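Local coordinates for phosphatidylethanolamine-binding protein, putative (Plasmodium falciparum, PDB 2R77) that probably binds phosphatidylethanolamine and may regulate protein kinase activity, at residues K104-T116 against K125-S137. Numbering follows the deposited sequence.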
loop_
_atom_site.group_PDB
_atom_site.type_symbol
_atom_site.label_atom_id
_atom_site.label_comp_id
_atom_site.label_asym_id
_atom_site.label_seq_id
_atom_site.Cartn_x
_atom_site.Cartn_y
_atom_site.Cartn_z
ATOM N N LYS A 104 -9.308 3.751 -10.318
ATOM C CA LYS A 104 -9.428 4.071 -8.896
ATOM C C LYS A 104 -8.746 2.995 -8.056
ATOM O O LYS A 104 -8.236 2.003 -8.591
ATOM C CB LYS A 104 -10.887 4.263 -8.511
ATOM C CG LYS A 104 -11.495 5.532 -9.142
ATOM C CD LYS A 104 -12.882 5.877 -8.636
ATOM C CE LYS A 104 -13.964 5.089 -9.368
ATOM N NZ LYS A 104 -13.902 5.260 -10.847
ATOM N N GLU A 105 -8.716 3.227 -6.742
ATOM C CA GLU A 105 -7.985 2.347 -5.838
ATOM C C GLU A 105 -8.823 1.157 -5.363
ATOM O O GLU A 105 -10.001 1.284 -4.965
ATOM C CB GLU A 105 -7.496 3.158 -4.628
ATOM C CG GLU A 105 -6.416 4.181 -4.965
ATOM C CD GLU A 105 -5.997 5.006 -3.761
ATOM O OE1 GLU A 105 -6.440 4.688 -2.628
ATOM O OE2 GLU A 105 -5.229 5.974 -3.966
ATOM N N TYR A 106 -8.187 -0.004 -5.392
ATOM C CA TYR A 106 -8.742 -1.250 -4.877
ATOM C C TYR A 106 -7.797 -1.681 -3.753
ATOM O O TYR A 106 -6.591 -1.856 -3.995
ATOM C CB TYR A 106 -8.806 -2.315 -5.972
ATOM C CG TYR A 106 -9.662 -3.503 -5.575
ATOM C CD1 TYR A 106 -11.012 -3.544 -5.917
ATOM C CD2 TYR A 106 -9.124 -4.567 -4.842
ATOM C CE1 TYR A 106 -11.814 -4.623 -5.548
ATOM C CE2 TYR A 106 -9.917 -5.668 -4.472
ATOM C CZ TYR A 106 -11.255 -5.683 -4.833
ATOM O OH TYR A 106 -12.056 -6.733 -4.479
ATOM N N ILE A 107 -8.323 -1.820 -2.532
ATOM C CA ILE A 107 -7.463 -2.102 -1.390
ATOM C C ILE A 107 -7.304 -3.608 -1.244
ATOM O O ILE A 107 -8.312 -4.326 -1.164
ATOM C CB ILE A 107 -7.956 -1.464 -0.059
ATOM C CG1 ILE A 107 -7.932 0.072 -0.185
ATOM C CG2 ILE A 107 -7.070 -1.934 1.097
ATOM C CD1 ILE A 107 -8.211 0.842 1.114
ATOM N N HIS A 108 -6.044 -4.053 -1.224
ATOM C CA HIS A 108 -5.674 -5.462 -1.128
ATOM C C HIS A 108 -5.294 -5.980 0.273
ATOM O O HIS A 108 -5.321 -7.189 0.498
ATOM C CB HIS A 108 -4.525 -5.769 -2.108
ATOM C CG HIS A 108 -4.963 -5.830 -3.536
ATOM N ND1 HIS A 108 -5.230 -7.021 -4.186
ATOM C CD2 HIS A 108 -5.238 -4.846 -4.424
ATOM C CE1 HIS A 108 -5.622 -6.760 -5.422
ATOM N NE2 HIS A 108 -5.625 -5.450 -5.593
ATOM N N TRP A 109 -4.941 -5.080 1.203
ATOM C CA TRP A 109 -4.373 -5.521 2.465
ATOM C C TRP A 109 -4.284 -4.309 3.378
ATOM O O TRP A 109 -3.836 -3.243 2.957
ATOM C CB TRP A 109 -2.978 -6.126 2.199
ATOM C CG TRP A 109 -2.295 -6.760 3.364
ATOM C CD1 TRP A 109 -2.880 -7.426 4.436
ATOM C CD2 TRP A 109 -0.888 -6.882 3.532
ATOM N NE1 TRP A 109 -1.893 -7.922 5.273
ATOM C CE2 TRP A 109 -0.668 -7.592 4.757
ATOM C CE3 TRP A 109 0.223 -6.443 2.788
ATOM C CZ2 TRP A 109 0.619 -7.876 5.233
ATOM C CZ3 TRP A 109 1.506 -6.723 3.270
ATOM C CH2 TRP A 109 1.689 -7.423 4.492
ATOM N N VAL A 110 -4.759 -4.449 4.612
ATOM C CA VAL A 110 -4.546 -3.410 5.614
ATOM C C VAL A 110 -4.148 -4.085 6.932
ATOM O O VAL A 110 -4.892 -4.931 7.455
ATOM C CB VAL A 110 -5.791 -2.505 5.822
ATOM C CG1 VAL A 110 -5.539 -1.438 6.920
ATOM C CG2 VAL A 110 -6.175 -1.781 4.518
ATOM N N VAL A 111 -2.977 -3.704 7.426
ATOM C CA VAL A 111 -2.485 -4.186 8.721
ATOM C C VAL A 111 -2.179 -2.985 9.604
ATOM O O VAL A 111 -1.453 -2.065 9.197
ATOM C CB VAL A 111 -1.193 -5.036 8.594
ATOM C CG1 VAL A 111 -0.866 -5.715 9.947
ATOM C CG2 VAL A 111 -1.332 -6.092 7.547
ATOM N N SER A 112 -2.717 -3.010 10.818
ATOM C CA SER A 112 -2.453 -1.951 11.778
ATOM C C SER A 112 -1.761 -2.496 13.037
ATOM O O SER A 112 -1.412 -3.687 13.117
ATOM C CB SER A 112 -3.759 -1.237 12.109
ATOM O OG SER A 112 -3.576 -0.098 12.929
ATOM N N GLY A 113 -1.524 -1.603 13.996
ATOM C CA GLY A 113 -0.965 -2.005 15.273
ATOM C C GLY A 113 0.511 -2.365 15.217
ATOM O O GLY A 113 1.037 -3.001 16.148
ATOM N N ILE A 114 1.181 -1.950 14.139
ATOM C CA ILE A 114 2.597 -2.250 13.921
ATOM C C ILE A 114 3.557 -1.385 14.755
ATOM O O ILE A 114 3.702 -0.180 14.520
ATOM C CB ILE A 114 2.979 -2.172 12.403
ATOM C CG1 ILE A 114 2.162 -3.189 11.601
ATOM C CG2 ILE A 114 4.469 -2.412 12.203
ATOM C CD1 ILE A 114 2.128 -2.904 10.108
ATOM N N LYS A 115 4.221 -2.019 15.722
ATOM C CA LYS A 115 5.181 -1.307 16.564
ATOM C C LYS A 115 6.635 -1.695 16.316
ATOM O O LYS A 115 7.560 -0.949 16.662
ATOM C CB LYS A 115 4.779 -1.433 18.041
ATOM C CG LYS A 115 3.652 -0.452 18.404
ATOM C CD LYS A 115 2.932 -0.822 19.703
ATOM C CE LYS A 115 3.639 -0.255 20.934
ATOM N NZ LYS A 115 3.421 1.214 21.090
ATOM N N THR A 116 6.853 -2.839 15.682
ATOM C CA THR A 116 8.210 -3.305 15.486
ATOM C C THR A 116 8.539 -3.410 13.991
ATOM O O THR A 116 7.652 -3.269 13.141
ATOM C CB THR A 116 8.474 -4.625 16.273
ATOM O OG1 THR A 116 7.563 -5.641 15.835
ATOM C CG2 THR A 116 8.239 -4.385 17.783
ATOM N N LYS A 125 4.088 -9.876 16.253
ATOM C CA LYS A 125 3.376 -9.833 17.524
ATOM C C LYS A 125 2.620 -8.522 17.649
ATOM O O LYS A 125 3.186 -7.453 17.383
ATOM C CB LYS A 125 4.350 -9.978 18.702
ATOM C CG LYS A 125 4.233 -11.294 19.418
ATOM C CD LYS A 125 5.233 -11.426 20.567
ATOM C CE LYS A 125 5.446 -12.905 20.904
ATOM N NZ LYS A 125 4.199 -13.703 20.628
ATOM N N ASN A 126 1.349 -8.625 18.041
ATOM C CA ASN A 126 0.462 -7.490 18.327
ATOM C C ASN A 126 -0.101 -6.752 17.114
ATOM O O ASN A 126 -0.871 -5.806 17.268
ATOM C CB ASN A 126 1.124 -6.488 19.273
ATOM C CG ASN A 126 1.510 -7.122 20.592
ATOM O OD1 ASN A 126 0.826 -8.038 21.078
ATOM N ND2 ASN A 126 2.602 -6.657 21.171
ATOM N N CYS A 127 0.272 -7.168 15.913
ATOM C CA CYS A 127 -0.339 -6.532 14.756
ATOM C C CYS A 127 -1.834 -6.904 14.708
ATOM O O CYS A 127 -2.278 -7.899 15.316
ATOM C CB CYS A 127 0.393 -6.901 13.462
ATOM S SG CYS A 127 -0.056 -8.485 12.778
ATOM N N VAL A 128 -2.605 -6.070 14.022
ATOM C CA VAL A 128 -4.014 -6.295 13.792
ATOM C C VAL A 128 -4.239 -6.250 12.268
ATOM O O VAL A 128 -4.008 -5.229 11.626
ATOM C CB VAL A 128 -4.892 -5.225 14.503
ATOM C CG1 VAL A 128 -6.370 -5.494 14.252
ATOM C CG2 VAL A 128 -4.595 -5.215 16.023
ATOM N N THR A 129 -4.631 -7.382 11.696
ATOM C CA THR A 129 -4.931 -7.433 10.274
ATOM C C THR A 129 -6.375 -7.000 10.082
ATOM O O THR A 129 -7.304 -7.745 10.408
ATOM C CB THR A 129 -4.680 -8.852 9.699
ATOM O OG1 THR A 129 -3.303 -9.184 9.879
ATOM C CG2 THR A 129 -5.025 -8.896 8.219
ATOM N N ILE A 130 -6.563 -5.785 9.567
ATOM C CA ILE A 130 -7.887 -5.225 9.369
ATOM C C ILE A 130 -8.561 -5.772 8.104
ATOM O O ILE A 130 -9.727 -6.203 8.149
ATOM C CB ILE A 130 -7.861 -3.680 9.349
ATOM C CG1 ILE A 130 -7.228 -3.163 10.654
ATOM C CG2 ILE A 130 -9.253 -3.128 9.137
ATOM C CD1 ILE A 130 -7.039 -1.704 10.712
ATOM N N LEU A 131 -7.819 -5.753 6.996
ATOM C CA LEU A 131 -8.283 -6.370 5.752
ATOM C C LEU A 131 -7.224 -7.393 5.322
ATOM O O LEU A 131 -6.071 -7.045 5.146
ATOM C CB LEU A 131 -8.511 -5.298 4.665
ATOM C CG LEU A 131 -9.642 -4.291 4.907
ATOM C CD1 LEU A 131 -9.742 -3.283 3.760
ATOM C CD2 LEU A 131 -10.991 -5.036 5.138
ATOM N N PRO A 132 -7.609 -8.672 5.179
ATOM C CA PRO A 132 -6.614 -9.713 4.900
ATOM C C PRO A 132 -6.021 -9.570 3.493
ATOM O O PRO A 132 -6.660 -8.983 2.603
ATOM C CB PRO A 132 -7.429 -11.003 4.971
ATOM C CG PRO A 132 -8.778 -10.581 4.587
ATOM C CD PRO A 132 -8.969 -9.228 5.220
ATOM N N TYR A 133 -4.827 -10.113 3.300
ATOM C CA TYR A 133 -4.133 -10.009 2.032
ATOM C C TYR A 133 -4.877 -10.738 0.926
ATOM O O TYR A 133 -5.207 -11.923 1.071
ATOM C CB TYR A 133 -2.714 -10.596 2.131
ATOM C CG TYR A 133 -1.934 -10.475 0.831
ATOM C CD1 TYR A 133 -1.128 -9.353 0.587
ATOM C CD2 TYR A 133 -2.023 -11.457 -0.163
ATOM C CE1 TYR A 133 -0.409 -9.216 -0.599
ATOM C CE2 TYR A 133 -1.287 -11.349 -1.362
ATOM C CZ TYR A 133 -0.492 -10.227 -1.574
ATOM O OH TYR A 133 0.218 -10.056 -2.741
ATOM N N VAL A 134 -5.083 -10.042 -0.186
ATOM C CA VAL A 134 -5.594 -10.653 -1.421
ATOM C C VAL A 134 -4.596 -10.273 -2.520
ATOM O O VAL A 134 -4.211 -9.092 -2.634
ATOM C CB VAL A 134 -7.000 -10.114 -1.789
ATOM C CG1 VAL A 134 -7.434 -10.614 -3.159
ATOM C CG2 VAL A 134 -8.012 -10.498 -0.736
ATOM N N GLY A 135 -4.164 -11.257 -3.307
ATOM C CA GLY A 135 -3.163 -10.994 -4.363
ATOM C C GLY A 135 -3.636 -9.969 -5.390
ATOM O O GLY A 135 -4.838 -9.694 -5.473
ATOM N N PRO A 136 -2.690 -9.383 -6.168
ATOM C CA PRO A 136 -3.033 -8.352 -7.178
ATOM C C PRO A 136 -4.243 -8.646 -8.080
ATOM O O PRO A 136 -4.978 -7.717 -8.361
ATOM C CB PRO A 136 -1.747 -8.202 -7.986
ATOM C CG PRO A 136 -0.657 -8.458 -6.965
ATOM C CD PRO A 136 -1.230 -9.592 -6.082
ATOM N N SER A 137 -4.429 -9.885 -8.555
ATOM C CA SER A 137 -5.631 -10.261 -9.336
ATOM C C SER A 137 -5.899 -9.305 -10.517
ATOM O O SER A 137 -7.011 -8.808 -10.708
ATOM C CB SER A 137 -6.867 -10.343 -8.411
ATOM O OG SER A 137 -6.571 -11.106 -7.246
HETATM O O HOH W 1 -1.486 -9.498 7.674
HETATM O O HOH W 2 5.878 -6.721 17.587
#
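V110 and S112 of strand 104-114 pair antiparallel with L131 and V128, and a classic beta bulge at I130 and L131, both facing V110, shifts the register by one residue. At the bulge V110 O accepts two bonds: L131 N comes in on a lone pair, while I130 N, 2.8 Å from V110 O, is bent (130° at the hydrogen) and tilted from the carbonyl plane. The two valine methyls divide between the bulge residues: CG1 of V110, anti to the backbone N (chi1 178°), meets I130 CB, and CG2 lies 3.9 Å from L131 CD1. That leucine methyl also touches I107 CG2, and I130 CD1 reaches S112 CB at 3.6 Å. W109 and V111 turn to the other face. There Y133 lays CB over the five-membered ring of W109 in a CH-pi contact, and its ring stands edge-on to the indole face in a T-shaped pair, planes at 79°. W109 NE1 is joined to T129 OG1 through a water 2.9 Å from each. Beyond Y133, H108 is held twice by V134: H108 O accepts from V134 N, and H108 ND1 donates to V134 O at 2.8 Å, nearly in the imidazole plane but from above the carbonyl plane. K172 NZ binds both H108 NE2 and P136 O, tying ring and loop together. Strand 128-131 is the outermost strand, within this chain, of the five-stranded antiparallel sheet of this PEBP-family fold; strand 84-95 flanks 104-114 on its other side, with H108 and W109 forming a second classic bulge opposite M90, and W109 also packs on I74 of strand 73-76 in the three-stranded sheet.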